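Local coordinates for protein CTP:phosphocholine Cytidylyltransferase (Streptococcus pneumoniae, PDB 1JYK) that catalyses, as a CTP:phosphocholine cytidylyltransferase, the transfer of a cytidylyl group from CTP to phosphocholine, giving CDP-choline and pyrophosphate, at residues A[235-240]-A[244-249]; A[109-114]-A[195-200]; A[144-149]-A[156-161]. All coordinates share one frame; numbering follows the deposited sequence.

How the contacts relate
Along the chain, contact 3 (144-149 with 156-161) lies nested within the loop closed by contact 2 (109-114 with 195-200), and contact 1 (235-240 with 244-249) follows near the C-terminus. Contacts 1 and 2 sit on opposite sides of the chain's centre, with centres about 32 Å apart. Strand 142-149 of contact 3 belongs to the large mixed sheet, whereas contact 2 pairs two helices, 108-112 and 187-201, and contact 1 packs the last helix on strand 234-236. Contacts 1 and 3 touch through a salt bridge, Glu236 OE2 to Arg149 NH2 at 3.0 Å, which ties strand 234-236 to the end of strand 142-149 and so joins the C-terminal segment to the main sheet.

Contact 1: A[235-240]-A[244-249]; sequences YEIDSV and RKLEEI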
# COMPACT_ATOMS: atom_id res chain seq x y z
N TYR A 235 -5.99 1.57 -10.47
CA TYR A 235 -5.32 1.25 -11.71
C TYR A 235 -3.85 1.03 -11.38
O TYR A 235 -3.16 1.96 -10.98
CB TYR A 235 -5.47 2.40 -12.70
CG TYR A 235 -4.88 2.11 -14.06
CD1 TYR A 235 -5.71 1.99 -15.18
CD2 TYR A 235 -3.51 1.99 -14.25
CE1 TYR A 235 -5.17 1.77 -16.45
CE2 TYR A 235 -2.96 1.77 -15.50
CZ TYR A 235 -3.80 1.66 -16.60
OH TYR A 235 -3.27 1.46 -17.85
N GLU A 236 -3.39 -0.20 -11.55
CA GLU A 236 -2.02 -0.57 -11.26
C GLU A 236 -1.04 -0.13 -12.33
O GLU A 236 -1.29 -0.33 -13.52
CB GLU A 236 -1.90 -2.08 -11.10
CG GLU A 236 -2.90 -2.69 -10.15
CD GLU A 236 -4.28 -2.84 -10.76
OE1 GLU A 236 -4.48 -2.46 -11.94
OE2 GLU A 236 -5.18 -3.34 -10.04
N ILE A 237 0.06 0.46 -11.91
CA ILE A 237 1.09 0.88 -12.85
C ILE A 237 2.27 -0.05 -12.58
O ILE A 237 3.10 0.22 -11.71
CB ILE A 237 1.50 2.35 -12.63
CG1 ILE A 237 0.24 3.23 -12.65
CG2 ILE A 237 2.47 2.80 -13.72
CD1 ILE A 237 0.52 4.71 -12.71
N ASP A 238 2.32 -1.15 -13.32
CA ASP A 238 3.36 -2.16 -13.14
C ASP A 238 4.44 -2.10 -14.20
O ASP A 238 5.43 -2.83 -14.11
CB ASP A 238 2.74 -3.56 -13.14
CG ASP A 238 1.91 -3.84 -11.91
OD1 ASP A 238 2.21 -3.27 -10.84
OD2 ASP A 238 0.94 -4.64 -12.01
N SER A 239 4.25 -1.25 -15.21
CA SER A 239 5.22 -1.12 -16.29
C SER A 239 5.03 0.23 -16.95
O SER A 239 4.00 0.88 -16.72
CB SER A 239 4.99 -2.21 -17.33
OG SER A 239 3.76 -2.02 -17.99
N VAL A 240 5.99 0.67 -17.75
CA VAL A 240 5.84 1.95 -18.43
C VAL A 240 4.68 1.82 -19.42
O VAL A 240 4.04 2.80 -19.79
CB VAL A 240 7.14 2.38 -19.16
CG1 VAL A 240 7.45 1.43 -20.29
CG2 VAL A 240 7.01 3.80 -19.67
N ARG A 244 1.72 4.36 -19.95
CA ARG A 244 1.33 4.95 -21.22
C ARG A 244 -0.17 4.79 -21.48
O ARG A 244 -0.83 5.72 -21.95
CB ARG A 244 2.15 4.32 -22.35
CG ARG A 244 3.56 4.86 -22.41
CD ARG A 244 4.51 3.94 -23.16
NE ARG A 244 5.89 4.40 -23.02
CZ ARG A 244 6.96 3.67 -23.37
NH1 ARG A 244 6.79 2.45 -23.88
NH2 ARG A 244 8.18 4.16 -23.21
N LYS A 245 -0.71 3.62 -21.17
CA LYS A 245 -2.12 3.37 -21.37
C LYS A 245 -2.98 4.28 -20.49
O LYS A 245 -3.98 4.83 -20.95
CB LYS A 245 -2.44 1.90 -21.07
CG LYS A 245 -2.05 0.98 -22.22
CD LYS A 245 -1.98 -0.47 -21.80
CE LYS A 245 -1.51 -1.33 -22.97
NZ LYS A 245 -1.72 -2.79 -22.72
N LEU A 246 -2.57 4.45 -19.23
CA LEU A 246 -3.31 5.30 -18.30
C LEU A 246 -3.31 6.75 -18.78
O LEU A 246 -4.32 7.44 -18.69
CB LEU A 246 -2.68 5.24 -16.91
CG LEU A 246 -3.26 6.22 -15.88
CD1 LEU A 246 -4.75 5.93 -15.67
CD2 LEU A 246 -2.50 6.10 -14.56
N GLU A 247 -2.17 7.20 -19.29
CA GLU A 247 -2.06 8.57 -19.77
C GLU A 247 -3.09 8.78 -20.87
O GLU A 247 -3.77 9.81 -20.91
CB GLU A 247 -0.65 8.83 -20.30
CG GLU A 247 0.39 9.08 -19.21
CD GLU A 247 0.26 10.45 -18.56
OE1 GLU A 247 1.30 11.13 -18.41
OE2 GLU A 247 -0.86 10.86 -18.19
N GLU A 248 -3.22 7.80 -21.75
CA GLU A 248 -4.17 7.87 -22.85
C GLU A 248 -5.59 7.96 -22.30
O GLU A 248 -6.42 8.72 -22.80
CB GLU A 248 -4.04 6.64 -23.75
CG GLU A 248 -4.55 6.83 -25.18
CD GLU A 248 -4.38 8.26 -25.70
OE1 GLU A 248 -3.26 8.81 -25.58
OE2 GLU A 248 -5.37 8.83 -26.22
N ILE A 249 -5.86 7.18 -21.26
CA ILE A 249 -7.17 7.18 -20.64
C ILE A 249 -7.45 8.54 -20.01
O ILE A 249 -8.50 9.14 -20.24
CB ILE A 249 -7.28 6.09 -19.56
CG1 ILE A 249 -7.23 4.72 -20.22
CG2 ILE A 249 -8.58 6.25 -18.79
CD1 ILE A 249 -7.08 3.58 -19.25
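Tyr235 lays one face of its ring against Leu246, the two side chains running past each other in opposite directions. CB of Leu246 stands 4.1 Å from the centroid of the Tyr235 ring and 26° off its normal, a CH-pi contact displaced toward the rim. The Tyr235 side chain, with CG anti to the backbone N (chi1 -176°), reaches from strand 234-236 to the helix, and its OH comes 3.4 Å from CB of Lys245. That hydroxyl is hydrogen-bonded to the backbone O of Asp242, in the first turn of the same helix, which ties down the far end of the ring. Ile249, one turn beyond Lys245, brings CD1 obliquely to the ring, 3.8 Å from Tyr235 CE1. On the buried side Ile237 crosses Leu246 at about a right angle, its CD1 3.8 Å from Leu246 CD2, and Phe131 and Val53 also touch Leu246.

At the other end, Arg244 N donates to Val240 O at 2.8 Å, an i to i+4 helix bond with an N-H...O angle of 156°. The Arg244 chain, extended from CG to NE, runs past Val240 O and sets a guanidinium face over the methyl CG2 of Val240, which is 3.6 Å from Arg244 NE. Carbon-lined packing of this kind covers one face of the charged group without using its N-H bonds. Ser239 is the N-cap, its OG accepting from Asp242 N, while Asp242 OD2 accepts from Asp238 N. This N-cap closes a strand-turn-helix junction, where helix 240-250 folds back onto strand 234-236.

Contact 2: A[109-114]-A[195-200]; sequences YSLYLV and SFIDKA
Ile197 meets Tyr112 and Leu111 at the contact of helices 108-112 and 187-201, a helix-helix contact on the flank of the mixed sheet in this nucleotidyltransferase fold. The backbones come closest at this point, CA of Tyr112 lying 6.8 Å from CA of Ile197. The interface is small, with 161 Å² buried in all, and is made by a few side chains.

Along helix 187-201, Ile197 is the first residue to cross, and its two branches divide the work. The longer branch, with CG1 anti to the carbonyl carbon (chi1 -76°), carries Ile197 CD1 to within 4.3 Å of Leu111 CD2, a loose apolar contact on the buried side. Met214 and Phe108 also pack on Ile197, so Ile197 lies in an apolar cluster with residues of helices 108-112 and 213-216. The short branch, CG2, points instead at the tyrosine.

Asp198 follows and lies at the outer margin. Its CB leads away from helix 108-112, but the carboxylate turns back, and Asp198 OD2 approaches the ring obliquely, 4.3 Å from Tyr112 CE1. The main partner of that oxygen is NZ of Lys115, which directly follows segment 109-114, and the salt bridge ties helix 187-201 to the chain at that point, beside the apolar patch. Ala200, three residues after Ile197, touches Phe108 and Met214.

Tyr112, whose ring also meets that of Tyr201 with planes at about 30°, turns its edge rather than a face toward Ile197: the methyl CG2 of Ile197 lies near the ring plane, 3.3 Å from Tyr112 CD1.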
# COMPACT_ATOMS: atom_id res chain seq x y z
N TYR A 109 10.35 -4.10 6.00
CA TYR A 109 11.11 -3.13 6.78
C TYR A 109 10.52 -1.72 6.70
O TYR A 109 10.65 -0.94 7.64
CB TYR A 109 12.57 -3.14 6.33
CG TYR A 109 13.48 -2.38 7.26
CD1 TYR A 109 13.66 -2.79 8.58
CD2 TYR A 109 14.11 -1.22 6.83
CE1 TYR A 109 14.45 -2.04 9.46
CE2 TYR A 109 14.90 -0.47 7.69
CZ TYR A 109 15.07 -0.88 9.00
OH TYR A 109 15.85 -0.12 9.85
N SER A 110 9.89 -1.39 5.58
CA SER A 110 9.28 -0.08 5.44
C SER A 110 8.19 0.04 6.50
O SER A 110 8.06 1.07 7.17
CB SER A 110 8.68 0.08 4.05
OG SER A 110 9.69 0.40 3.11
N LEU A 111 7.40 -1.01 6.65
CA LEU A 111 6.34 -1.00 7.65
C LEU A 111 6.94 -1.13 9.05
O LEU A 111 6.39 -0.57 10.01
CB LEU A 111 5.34 -2.13 7.40
CG LEU A 111 4.09 -2.11 8.29
CD1 LEU A 111 3.36 -0.78 8.16
CD2 LEU A 111 3.17 -3.25 7.90
N TYR A 112 8.05 -1.86 9.18
CA TYR A 112 8.69 -2.02 10.49
C TYR A 112 9.01 -0.65 11.10
O TYR A 112 8.76 -0.41 12.29
CB TYR A 112 9.99 -2.82 10.38
CG TYR A 112 10.69 -2.95 11.71
CD1 TYR A 112 10.28 -3.90 12.64
CD2 TYR A 112 11.70 -2.05 12.09
CE1 TYR A 112 10.84 -3.96 13.93
CE2 TYR A 112 12.27 -2.10 13.37
CZ TYR A 112 11.83 -3.06 14.28
OH TYR A 112 12.36 -3.11 15.56
N LEU A 113 9.56 0.24 10.27
CA LEU A 113 9.94 1.58 10.71
C LEU A 113 8.79 2.40 11.32
O LEU A 113 9.03 3.31 12.10
CB LEU A 113 10.56 2.35 9.54
CG LEU A 113 11.89 1.76 9.06
CD1 LEU A 113 12.25 2.33 7.70
CD2 LEU A 113 12.98 2.07 10.08
N VAL A 114 7.55 2.07 10.97
CA VAL A 114 6.40 2.79 11.51
C VAL A 114 5.39 1.83 12.12
O VAL A 114 4.20 2.13 12.22
CB VAL A 114 5.69 3.64 10.41
CG1 VAL A 114 6.59 4.78 9.98
CG2 VAL A 114 5.34 2.76 9.21
N SER A 195 3.34 -7.65 16.84
CA SER A 195 4.02 -8.73 17.55
C SER A 195 4.65 -9.69 16.53
O SER A 195 5.76 -10.19 16.75
CB SER A 195 3.03 -9.46 18.45
OG SER A 195 2.26 -10.40 17.71
N PHE A 196 3.96 -9.92 15.42
CA PHE A 196 4.48 -10.80 14.38
C PHE A 196 5.68 -10.12 13.72
O PHE A 196 6.66 -10.78 13.34
CB PHE A 196 3.42 -11.07 13.30
CG PHE A 196 2.18 -11.73 13.82
CD1 PHE A 196 0.95 -11.50 13.21
CD2 PHE A 196 2.23 -12.58 14.92
CE1 PHE A 196 -0.21 -12.11 13.69
CE2 PHE A 196 1.08 -13.19 15.41
CZ PHE A 196 -0.15 -12.95 14.79
N ILE A 197 5.60 -8.80 13.59
CA ILE A 197 6.67 -8.02 12.98
C ILE A 197 7.91 -8.09 13.87
O ILE A 197 9.02 -8.34 13.39
CB ILE A 197 6.26 -6.54 12.79
CG1 ILE A 197 5.31 -6.42 11.59
CG2 ILE A 197 7.49 -5.67 12.63
CD1 ILE A 197 4.65 -5.06 11.45
N ASP A 198 7.71 -7.85 15.17
CA ASP A 198 8.82 -7.88 16.13
C ASP A 198 9.51 -9.22 16.04
O ASP A 198 10.73 -9.29 15.90
CB ASP A 198 8.30 -7.69 17.56
CG ASP A 198 7.84 -6.27 17.83
OD1 ASP A 198 7.07 -6.09 18.79
OD2 ASP A 198 8.24 -5.35 17.09
N LYS A 199 8.73 -10.29 16.12
CA LYS A 199 9.26 -11.65 16.05
C LYS A 199 10.05 -11.93 14.78
O LYS A 199 11.13 -12.52 14.83
CB LYS A 199 8.13 -12.68 16.18
CG LYS A 199 8.58 -14.14 16.08
CD LYS A 199 7.39 -15.09 16.01
CE LYS A 199 6.75 -15.29 17.38
NZ LYS A 199 6.02 -16.59 17.49
N ALA A 200 9.52 -11.52 13.63
CA ALA A 200 10.20 -11.76 12.37
C ALA A 200 11.51 -10.99 12.28
O ALA A 200 12.53 -11.52 11.83
CB ALA A 200 9.29 -11.37 11.20

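Contact 3: A[144-149]-A[156-161]; sequences YFSVYR and WFLVYG
Leu158 is the residue most covered here, and it reaches Tyr144 and Ser146 by splitting its two methyl groups between them. Its side chain points from strand 157-160 toward strand 142-149, and a chi1 of -62°, which swings CG to the side of the backbone N, opens the fork onto two residues, two positions apart, on the same face of the strand.

One methyl takes the aromatic side. Leu158 CD2 approaches the ring obliquely, 3.5 Å from Tyr144 CD2 and 3.9 Å from Tyr144 CG, while the two side chains lie at a slant to one another. The Tyr144 ring also meets Trp185 edge-to-face.

The other methyl turns to the serine: Leu158 CD1 sits 3.5 Å from Ser146 CB, closer than carbon atoms usually pack, and 3.6 Å from Ser146 OG. The Ser146 hydroxyl is hydrogen-bonded to the backbone O of Ile178, which gives this buried polar group a partner beside the methyl.

Between the segments themselves the contact is made by side chains, and the CA atoms of Ser146 and Leu158 stay 8.3 Å apart. The two strands belong to different sheets: 142-149 lies in the large mixed sheet, parallel to strand 224-228 and antiparallel to strand 182-185, whereas 157-160 pairs antiparallel with strand 166-170 in a two-stranded sheet. Leu158 bridges them, touching Val226 of strand 224-228 and Val166 of its own hairpin, while Val215 of helix 213-216 and Ile169 of strand 166-170 pack on Tyr144.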
# COMPACT_ATOMS: atom_id res chain seq x y z
N TYR A 144 -9.34 -5.11 3.28
CA TYR A 144 -8.53 -5.14 2.09
C TYR A 144 -9.47 -4.62 1.01
O TYR A 144 -10.54 -5.20 0.81
CB TYR A 144 -8.13 -6.57 1.71
CG TYR A 144 -6.84 -7.05 2.31
CD1 TYR A 144 -5.63 -6.44 2.00
CD2 TYR A 144 -6.83 -8.12 3.20
CE1 TYR A 144 -4.44 -6.89 2.56
CE2 TYR A 144 -5.64 -8.57 3.76
CZ TYR A 144 -4.46 -7.95 3.44
OH TYR A 144 -3.29 -8.41 3.99
N PHE A 145 -9.11 -3.53 0.34
CA PHE A 145 -9.94 -3.01 -0.74
C PHE A 145 -9.38 -3.73 -1.96
O PHE A 145 -8.27 -3.45 -2.40
CB PHE A 145 -9.79 -1.49 -0.84
CG PHE A 145 -10.39 -0.77 0.32
CD1 PHE A 145 -11.65 -0.19 0.23
CD2 PHE A 145 -9.72 -0.72 1.54
CE1 PHE A 145 -12.25 0.43 1.34
CE2 PHE A 145 -10.30 -0.10 2.65
CZ PHE A 145 -11.57 0.47 2.55
N SER A 146 -10.16 -4.68 -2.48
CA SER A 146 -9.73 -5.54 -3.58
C SER A 146 -10.43 -5.46 -4.93
O SER A 146 -11.66 -5.47 -5.00
CB SER A 146 -9.78 -6.99 -3.10
OG SER A 146 -9.42 -7.88 -4.13
N VAL A 147 -9.64 -5.40 -6.00
CA VAL A 147 -10.19 -5.38 -7.35
C VAL A 147 -9.96 -6.78 -7.92
O VAL A 147 -9.03 -7.49 -7.51
CB VAL A 147 -9.47 -4.36 -8.27
CG1 VAL A 147 -9.82 -2.93 -7.86
CG2 VAL A 147 -7.96 -4.58 -8.24
N TYR A 148 -10.81 -7.19 -8.86
CA TYR A 148 -10.66 -8.49 -9.50
C TYR A 148 -9.73 -8.35 -10.70
O TYR A 148 -9.83 -7.38 -11.46
CB TYR A 148 -12.03 -9.01 -9.95
CG TYR A 148 -11.97 -10.27 -10.80
CD1 TYR A 148 -11.96 -11.54 -10.22
CD2 TYR A 148 -11.93 -10.19 -12.20
CE1 TYR A 148 -11.90 -12.69 -11.00
CE2 TYR A 148 -11.88 -11.34 -12.98
CZ TYR A 148 -11.86 -12.58 -12.38
OH TYR A 148 -11.81 -13.72 -13.16
N ARG A 149 -8.82 -9.30 -10.87
CA ARG A 149 -7.88 -9.26 -11.99
C ARG A 149 -7.71 -10.64 -12.62
O ARG A 149 -7.87 -11.67 -11.95
CB ARG A 149 -6.51 -8.77 -11.52
CG ARG A 149 -6.45 -7.31 -11.16
CD ARG A 149 -6.87 -6.44 -12.33
NE ARG A 149 -6.80 -5.02 -11.99
CZ ARG A 149 -7.87 -4.23 -11.87
NH1 ARG A 149 -9.09 -4.72 -12.05
NH2 ARG A 149 -7.70 -2.94 -11.56
N TRP A 156 -1.15 -11.76 -5.09
CA TRP A 156 -1.61 -12.60 -3.98
C TRP A 156 -3.12 -12.45 -3.98
O TRP A 156 -3.65 -11.37 -4.24
CB TRP A 156 -1.03 -12.12 -2.65
CG TRP A 156 0.41 -12.49 -2.44
CD1 TRP A 156 1.28 -13.02 -3.36
CD2 TRP A 156 1.17 -12.33 -1.23
NE1 TRP A 156 2.53 -13.18 -2.81
CE2 TRP A 156 2.49 -12.77 -1.50
CE3 TRP A 156 0.86 -11.86 0.05
CZ2 TRP A 156 3.50 -12.75 -0.53
CZ3 TRP A 156 1.87 -11.84 1.02
CH2 TRP A 156 3.18 -12.28 0.72
N PHE A 157 -3.82 -13.54 -3.68
CA PHE A 157 -5.28 -13.52 -3.70
C PHE A 157 -5.96 -13.72 -2.36
O PHE A 157 -5.41 -14.35 -1.45
CB PHE A 157 -5.78 -14.55 -4.70
CG PHE A 157 -5.15 -14.43 -6.05
CD1 PHE A 157 -5.81 -13.76 -7.08
CD2 PHE A 157 -3.89 -14.95 -6.29
CE1 PHE A 157 -5.22 -13.60 -8.33
CE2 PHE A 157 -3.29 -14.81 -7.54
CZ PHE A 157 -3.95 -14.13 -8.57
N LEU A 158 -7.17 -13.20 -2.27
CA LEU A 158 -7.98 -13.28 -1.06
C LEU A 158 -9.00 -14.41 -1.11
O LEU A 158 -9.80 -14.49 -2.04
CB LEU A 158 -8.70 -11.94 -0.84
CG LEU A 158 -7.80 -10.72 -0.62
CD1 LEU A 158 -8.54 -9.45 -1.00
CD2 LEU A 158 -7.36 -10.67 0.84
N VAL A 159 -8.97 -15.28 -0.10
CA VAL A 159 -9.91 -16.39 -0.02
C VAL A 159 -10.99 -16.02 0.99
O VAL A 159 -10.68 -15.80 2.17
CB VAL A 159 -9.21 -17.69 0.44
CG1 VAL A 159 -10.25 -18.77 0.71
CG2 VAL A 159 -8.20 -18.13 -0.61
N TYR A 160 -12.24 -15.94 0.56
CA TYR A 160 -13.31 -15.57 1.48
C TYR A 160 -14.69 -16.08 1.09
O TYR A 160 -14.93 -16.46 -0.06
CB TYR A 160 -13.35 -14.04 1.63
CG TYR A 160 -13.61 -13.30 0.34
CD1 TYR A 160 -14.89 -12.82 0.03
CD2 TYR A 160 -12.57 -13.03 -0.55
CE1 TYR A 160 -15.12 -12.10 -1.15
CE2 TYR A 160 -12.79 -12.31 -1.73
CZ TYR A 160 -14.08 -11.84 -2.02
OH TYR A 160 -14.30 -11.11 -3.17
N GLY A 161 -15.60 -16.05 2.07
CA GLY A 161 -16.96 -16.51 1.85
C GLY A 161 -18.00 -15.41 1.90
O GLY A 161 -17.72 -14.25 1.60